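Long-range contacts in endoglucanase (Mytilus edulis, PDB 1WC2), which hydrolyses internal beta-1,4-glucosidic linkages of cellulose and related beta-glucans, is active on soluble carboxymethylcellulose and also shows expansin activity: residues W43-F48 / N135-V140; C72-T77 / T151-N156. One frame throughout, in Å; residues are numbered along the deposited sequence. Where two conformers were deposited one is given.

Interaction 1 of 2, residues W43-F48 / N135-V140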
loop_
_atom_site.group_PDB
_atom_site.type_symbol
_atom_site.label_atom_id
_atom_site.label_comp_id
_atom_site.label_asym_id
_atom_site.label_seq_id
_atom_site.Cartn_x
_atom_site.Cartn_y
_atom_site.Cartn_z
ATOM N N TRP A 43 -4.096 9.102 -14.472
ATOM C CA TRP A 43 -4.699 9.093 -13.131
ATOM C C TRP A 43 -3.802 8.601 -11.996
ATOM O O TRP A 43 -4.060 8.895 -10.822
ATOM C CB TRP A 43 -6.031 8.304 -13.117
ATOM C CG TRP A 43 -6.006 6.878 -13.661
ATOM C CD1 TRP A 43 -6.363 6.479 -14.922
ATOM C CD2 TRP A 43 -5.697 5.678 -12.944
ATOM N NE1 TRP A 43 -6.259 5.117 -15.039
ATOM C CE2 TRP A 43 -5.836 4.596 -13.848
ATOM C CE3 TRP A 43 -5.268 5.404 -11.639
ATOM C CZ2 TRP A 43 -5.602 3.285 -13.485
ATOM C CZ3 TRP A 43 -5.038 4.098 -11.277
ATOM C CH2 TRP A 43 -5.182 3.049 -12.204
ATOM N N ASN A 44 -2.736 7.878 -12.318
ATOM C CA ASN A 44 -1.998 7.194 -11.252
ATOM C C ASN A 44 -1.324 8.191 -10.284
ATOM O O ASN A 44 -1.306 7.987 -9.073
ATOM C CB ASN A 44 -0.873 6.271 -11.781
ATOM C CG ASN A 44 -1.307 5.288 -12.864
ATOM O OD1 ASN A 44 -1.984 5.646 -13.824
ATOM N ND2 ASN A 44 -0.811 4.055 -12.767
ATOM N N ALA A 45 -0.731 9.247 -10.834
ATOM C CA ALA A 45 0.147 10.118 -10.051
ATOM C C ALA A 45 -0.544 10.815 -8.882
ATOM O O ALA A 45 0.089 11.061 -7.850
ATOM C CB ALA A 45 0.817 11.167 -10.956
ATOM N N GLY A 46 -1.833 11.145 -9.056
ATOM C CA GLY A 46 -2.584 11.892 -8.073
ATOM C C GLY A 46 -3.547 11.022 -7.281
ATOM O O GLY A 46 -4.278 11.542 -6.446
ATOM N N SER A 47 -3.561 9.704 -7.519
ATOM C CA SER A 47 -4.483 8.792 -6.823
ATOM C C SER A 47 -3.891 8.215 -5.542
ATOM O O SER A 47 -2.680 8.295 -5.310
ATOM C CB SER A 47 -4.846 7.630 -7.743
ATOM O OG SER A 47 -5.708 8.066 -8.780
ATOM N N PHE A 48 -4.771 7.659 -4.705
ATOM C CA PHE A 48 -4.384 6.855 -3.554
ATOM C C PHE A 48 -4.112 5.428 -4.060
ATOM O O PHE A 48 -5.019 4.592 -4.189
ATOM C CB PHE A 48 -5.466 6.888 -2.467
ATOM C CG PHE A 48 -5.545 8.201 -1.695
ATOM C CD1 PHE A 48 -6.780 8.760 -1.387
ATOM C CD2 PHE A 48 -4.393 8.838 -1.221
ATOM C CE1 PHE A 48 -6.867 9.953 -0.650
ATOM C CE2 PHE A 48 -4.488 10.025 -0.484
ATOM C CZ PHE A 48 -5.729 10.568 -0.192
ATOM N N ASN A 135 3.191 9.287 -3.140
ATOM C CA ASN A 135 3.153 10.608 -2.493
ATOM C C ASN A 135 3.843 11.717 -3.294
ATOM O O ASN A 135 4.148 12.790 -2.756
ATOM C CB ASN A 135 3.745 10.551 -1.086
ATOM C CG ASN A 135 3.409 11.795 -0.263
ATOM O OD1 ASN A 135 2.237 12.183 -0.165
ATOM N ND2 ASN A 135 4.426 12.430 0.318
ATOM N N GLY A 136 4.058 11.461 -4.577
ATOM C CA GLY A 136 4.753 12.433 -5.413
ATOM C C GLY A 136 4.014 13.759 -5.554
ATOM O O GLY A 136 4.629 14.776 -5.885
ATOM N N ARG A 137 2.697 13.759 -5.310
ATOM C CA ARG A 137 1.885 14.976 -5.342
ATOM C C ARG A 137 1.393 15.377 -3.948
ATOM O O ARG A 137 0.461 16.170 -3.815
ATOM C CB ARG A 137 0.736 14.805 -6.347
ATOM C CG ARG A 137 1.252 14.713 -7.784
ATOM C CD ARG A 137 0.194 14.416 -8.802
ATOM N NE ARG A 137 -0.732 15.539 -8.980
ATOM C CZ ARG A 137 -0.539 16.579 -9.788
ATOM N NH1 ARG A 137 0.556 16.676 -10.520
ATOM N NH2 ARG A 137 -1.460 17.528 -9.867
ATOM N N SER A 138 2.045 14.825 -2.914
ATOM C CA SER A 138 1.754 15.117 -1.514
ATOM C C SER A 138 0.322 14.734 -1.117
ATOM O O SER A 138 -0.227 15.268 -0.151
ATOM C CB SER A 138 2.068 16.592 -1.174
ATOM O OG SER A 138 3.443 16.883 -1.384
ATOM N N GLN A 139 -0.253 13.761 -1.818
ATOM C CA GLN A 139 -1.602 13.315 -1.464
ATOM C C GLN A 139 -1.668 12.692 -0.059
ATOM O O GLN A 139 -2.709 12.754 0.614
ATOM C CB GLN A 139 -2.182 12.365 -2.511
ATOM C CG GLN A 139 -1.346 11.110 -2.854
ATOM C CD GLN A 139 -0.449 11.317 -4.079
ATOM O OE1 GLN A 139 0.442 12.174 -4.074
ATOM N NE2 GLN A 139 -0.695 10.551 -5.129
ATOM N N VAL A 140 -0.569 12.077 0.376
ATOM C CA VAL A 140 -0.515 11.458 1.701
ATOM C C VAL A 140 0.030 12.431 2.755
ATOM O O VAL A 140 -0.606 12.643 3.774
ATOM C CB VAL A 140 0.254 10.110 1.686
ATOM C CG1 VAL A 140 0.265 9.469 3.074
ATOM C CG2 VAL A 140 -0.376 9.153 0.668
#
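A45, G46, S47 and F48 meet R137 and Q139 where two loops of the double-psi beta-barrel of this family 45 glycoside hydrolase come together, one leading into strand 49-53 and the other leaving strand 129-134. The contact illustrates how a single amide can tie loops that share no regular structure. At A45 the carbonyl oxygen receives NE2 of Q139 at 2.9 Å, the donor standing above the carbonyl plane, while the methyl CB lies 3.9 Å from CD of R137. The aliphatic part of R137 thus runs past this peptide, and its CD also comes within 3.8 Å of CA of G46. S47 turns its hydroxyl back onto its own loop, where OG donates to O of W43, and offers its carbonyl to the second N-H of Q139: NE2 lies 3.0 Å from S47 O in a nearly straight bond (168°), with the acceptor in the amide plane. The fold of the glutamine chain, bent at chi2 (-95°), carries NE2 to both carbonyls and leaves OE1 facing its own loop, where N of R137, inside the type I turn N135-S138, donates to it. With an alanine here in place of Q139 the amide is gone, and the carbonyls of A45 and S47 and the N-H of R137 would probably be left without this mate, the two loops less firmly joined. F48 packs against F97 of strand 94-100, and its ring edge meets the backbone of Q139: CE2 lies 3.4 Å from Q139 O, which sits in the plane of the ring.

Interaction 2 of 2, residues C72-T77 / T151-N156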
loop_
_atom_site.group_PDB
_atom_site.type_symbol
_atom_site.label_atom_id
_atom_site.label_comp_id
_atom_site.label_asym_id
_atom_site.label_seq_id
_atom_site.Cartn_x
_atom_site.Cartn_y
_atom_site.Cartn_z
ATOM N N CYS A 72 -8.289 -3.076 -3.281
ATOM C CA CYS A 72 -8.281 -1.888 -2.432
ATOM C C CYS A 72 -8.185 -2.256 -0.952
ATOM O O CYS A 72 -8.874 -3.175 -0.469
ATOM C CB CYS A 72 -9.507 -1.012 -2.699
ATOM S SG CYS A 72 -9.407 -0.151 -4.295
ATOM N N ILE A 73 -7.317 -1.520 -0.263
ATOM C CA ILE A 73 -7.015 -1.697 1.150
ATOM C C ILE A 73 -7.317 -0.390 1.882
ATOM O O ILE A 73 -6.737 0.650 1.574
ATOM C CB ILE A 73 -5.516 -2.043 1.366
ATOM C CG1 ILE A 73 -5.072 -3.238 0.518
ATOM C CG2 ILE A 73 -5.241 -2.224 2.871
ATOM C CD1 ILE A 73 -5.715 -4.504 0.881
ATOM N N LYS A 74 -8.228 -0.453 2.851
ATOM C CA LYS A 74 -8.547 0.677 3.713
ATOM C C LYS A 74 -7.618 0.674 4.919
ATOM O O LYS A 74 -7.564 -0.317 5.664
ATOM C CB LYS A 74 -10.009 0.611 4.160
ATOM C CG LYS A 74 -10.438 1.797 5.020
ATOM C CD LYS A 74 -11.919 1.746 5.382
ATOM C CE LYS A 74 -12.348 2.920 6.267
ATOM N NZ LYS A 74 -13.750 2.737 6.742
ATOM N N LEU A 75 -6.864 1.757 5.085
ATOM C CA LEU A 75 -5.929 1.922 6.189
ATOM C C LEU A 75 -6.514 2.875 7.216
ATOM O O LEU A 75 -7.049 3.921 6.845
ATOM C CB LEU A 75 -4.610 2.493 5.677
ATOM C CG LEU A 75 -3.821 1.630 4.683
ATOM C CD1 LEU A 75 -2.502 2.314 4.351
ATOM C CD2 LEU A 75 -3.585 0.235 5.239
ATOM N N THR A 76 -6.403 2.521 8.495
ATOM C CA THR A 76 -6.818 3.370 9.609
ATOM C C THR A 76 -5.610 3.633 10.503
ATOM O O THR A 76 -4.928 2.695 10.920
ATOM C CB THR A 76 -7.940 2.672 10.404
ATOM O OG1 THR A 76 -9.067 2.457 9.539
ATOM C CG2 THR A 76 -8.428 3.563 11.555
ATOM N N THR A 77 -5.329 4.900 10.815
ATOM C CA THR A 77 -4.152 5.217 11.625
ATOM C C THR A 77 -4.359 4.783 13.072
ATOM O O THR A 77 -5.456 4.921 13.631
ATOM C CB THR A 77 -3.820 6.718 11.586
ATOM O OG1 THR A 77 -4.943 7.466 12.077
ATOM C CG2 THR A 77 -3.537 7.187 10.155
ATOM N N THR A 151 -3.912 -0.012 10.926
ATOM C CA THR A 151 -4.589 -1.299 10.770
ATOM C C THR A 151 -5.246 -1.315 9.386
ATOM O O THR A 151 -5.563 -0.264 8.825
ATOM C CB THR A 151 -5.624 -1.566 11.892
ATOM O OG1 THR A 151 -6.546 -0.469 11.972
ATOM C CG2 THR A 151 -4.927 -1.666 13.251
ATOM N N TRP A 152 -5.443 -2.508 8.825
ATOM C CA TRP A 152 -5.802 -2.642 7.410
ATOM C C TRP A 152 -6.917 -3.665 7.192
ATOM O O TRP A 152 -7.073 -4.629 7.952
ATOM C CB TRP A 152 -4.570 -3.002 6.572
ATOM C CG TRP A 152 -4.033 -4.372 6.822
ATOM C CD1 TRP A 152 -3.168 -4.747 7.800
ATOM C CD2 TRP A 152 -4.280 -5.540 6.036
ATOM N NE1 TRP A 152 -2.886 -6.086 7.699
ATOM C CE2 TRP A 152 -3.545 -6.597 6.610
ATOM C CE3 TRP A 152 -5.045 -5.802 4.893
ATOM C CZ2 TRP A 152 -3.553 -7.890 6.074
ATOM C CZ3 TRP A 152 -5.053 -7.080 4.362
ATOM C CH2 TRP A 152 -4.313 -8.105 4.953
ATOM N N GLU A 153 -7.677 -3.460 6.125
ATOM C CA GLU A 153 -8.762 -4.362 5.739
ATOM C C GLU A 153 -9.000 -4.224 4.225
ATOM O O GLU A 153 -8.724 -3.169 3.638
ATOM C CB GLU A 153 -10.036 -4.020 6.521
ATOM C CG GLU A 153 -10.556 -2.643 6.167
ATOM C CD GLU A 153 -11.649 -2.110 7.080
ATOM O OE1 GLU A 153 -12.750 -2.707 7.090
ATOM O OE2 GLU A 153 -11.420 -1.079 7.756
ATOM N N VAL A 154 -9.509 -5.277 3.599
ATOM C CA VAL A 154 -9.895 -5.256 2.193
ATOM C C VAL A 154 -11.303 -4.665 2.055
ATOM O O VAL A 154 -12.217 -5.016 2.814
ATOM C CB VAL A 154 -9.851 -6.685 1.592
ATOM C CG1 VAL A 154 -10.331 -6.701 0.139
ATOM C CG2 VAL A 154 -8.443 -7.265 1.699
ATOM N N VAL A 155 -11.472 -3.756 1.094
ATOM C CA VAL A 155 -12.751 -3.100 0.820
ATOM C C VAL A 155 -13.014 -3.029 -0.688
ATOM O O VAL A 155 -12.109 -3.223 -1.503
ATOM C CB VAL A 155 -12.793 -1.669 1.414
ATOM C CG1 VAL A 155 -12.729 -1.707 2.937
ATOM C CG2 VAL A 155 -11.673 -0.801 0.856
ATOM N N ASN A 156 -14.266 -2.758 -1.054
ATOM C CA ASN A 156 -14.672 -2.536 -2.442
ATOM C C ASN A 156 -14.205 -1.161 -2.905
ATOM O O ASN A 156 -14.533 -0.151 -2.297
ATOM C CB ASN A 156 -16.199 -2.633 -2.539
ATOM C CG ASN A 156 -16.701 -2.608 -3.966
ATOM O OD1 ASN A 156 -16.455 -1.668 -4.702
ATOM N ND2 ASN A 156 -17.413 -3.647 -4.358
HETATM O O HOH W 1 -10.806 -4.596 -3.480
HETATM O O HOH W 2 -8.974 0.066 8.131
#
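K74 and E153 lie side by side and point the same way from an antiparallel hydrogen-bonded pair, an example of cross-strand pairing between 72-77 and 151-155 in the double-psi barrel. In the lysine conformer given, one of two, OE2 of E153 rests against the chain, 3.7 Å from CD, and is too far from NZ, at 4.6 Å, for a salt bridge. A water lies within hydrogen-bonding distance of E153 OE2, K74 O and T76 OG1. On the same face, CG1 of V155 packs against K74 CB at 3.8 Å.

I73, L75, W152 and V154 project from the other face. The side chains of I73 and L75 cross that of W152 obliquely: CD2 of L75 and CG2 of I73 reach its CB, at 3.6 and 3.8 Å. With CG between the backbone N and the carbonyl carbon (chi1 69°), the indole is set beside I73, whose CG2 is 4.1 Å from CE3 of W152, and its NE1 hydrogen-bonds OG of S15.

The N-to-C directions of the two short strand segments are 145° apart, and T76 N to T151 O (2.9 Å) and its reciprocal bond close one end of the ladder. Strand 94-100 pairs with the other edge of 72-78, strand 14-22 flanks 148-155, and C72 is disulfide-bonded to C157 at the start of helix 157-163.

The two interactions show a barrel held together at different levels: interaction 1 joins loops through hydrogen bonds of one side-chain amide, interaction 2 joins strands through a backbone ladder. Their centres are about 17 Å apart and their nearest atoms about 6 Å, without touching, and their segments alternate along the chain. Strand 94-100 links them, since F97 meets the F48 ring of interaction 1 and pairs through its backbone with I73 of interaction 2. Each lies about 10 Å from a probable catalytic residue, assigned by similarity: side chains of V140 and L75 are each about 10 Å from that of D132, the likely proton donor, and that of A45 about 10 Å from that of D24, the likely nucleophile.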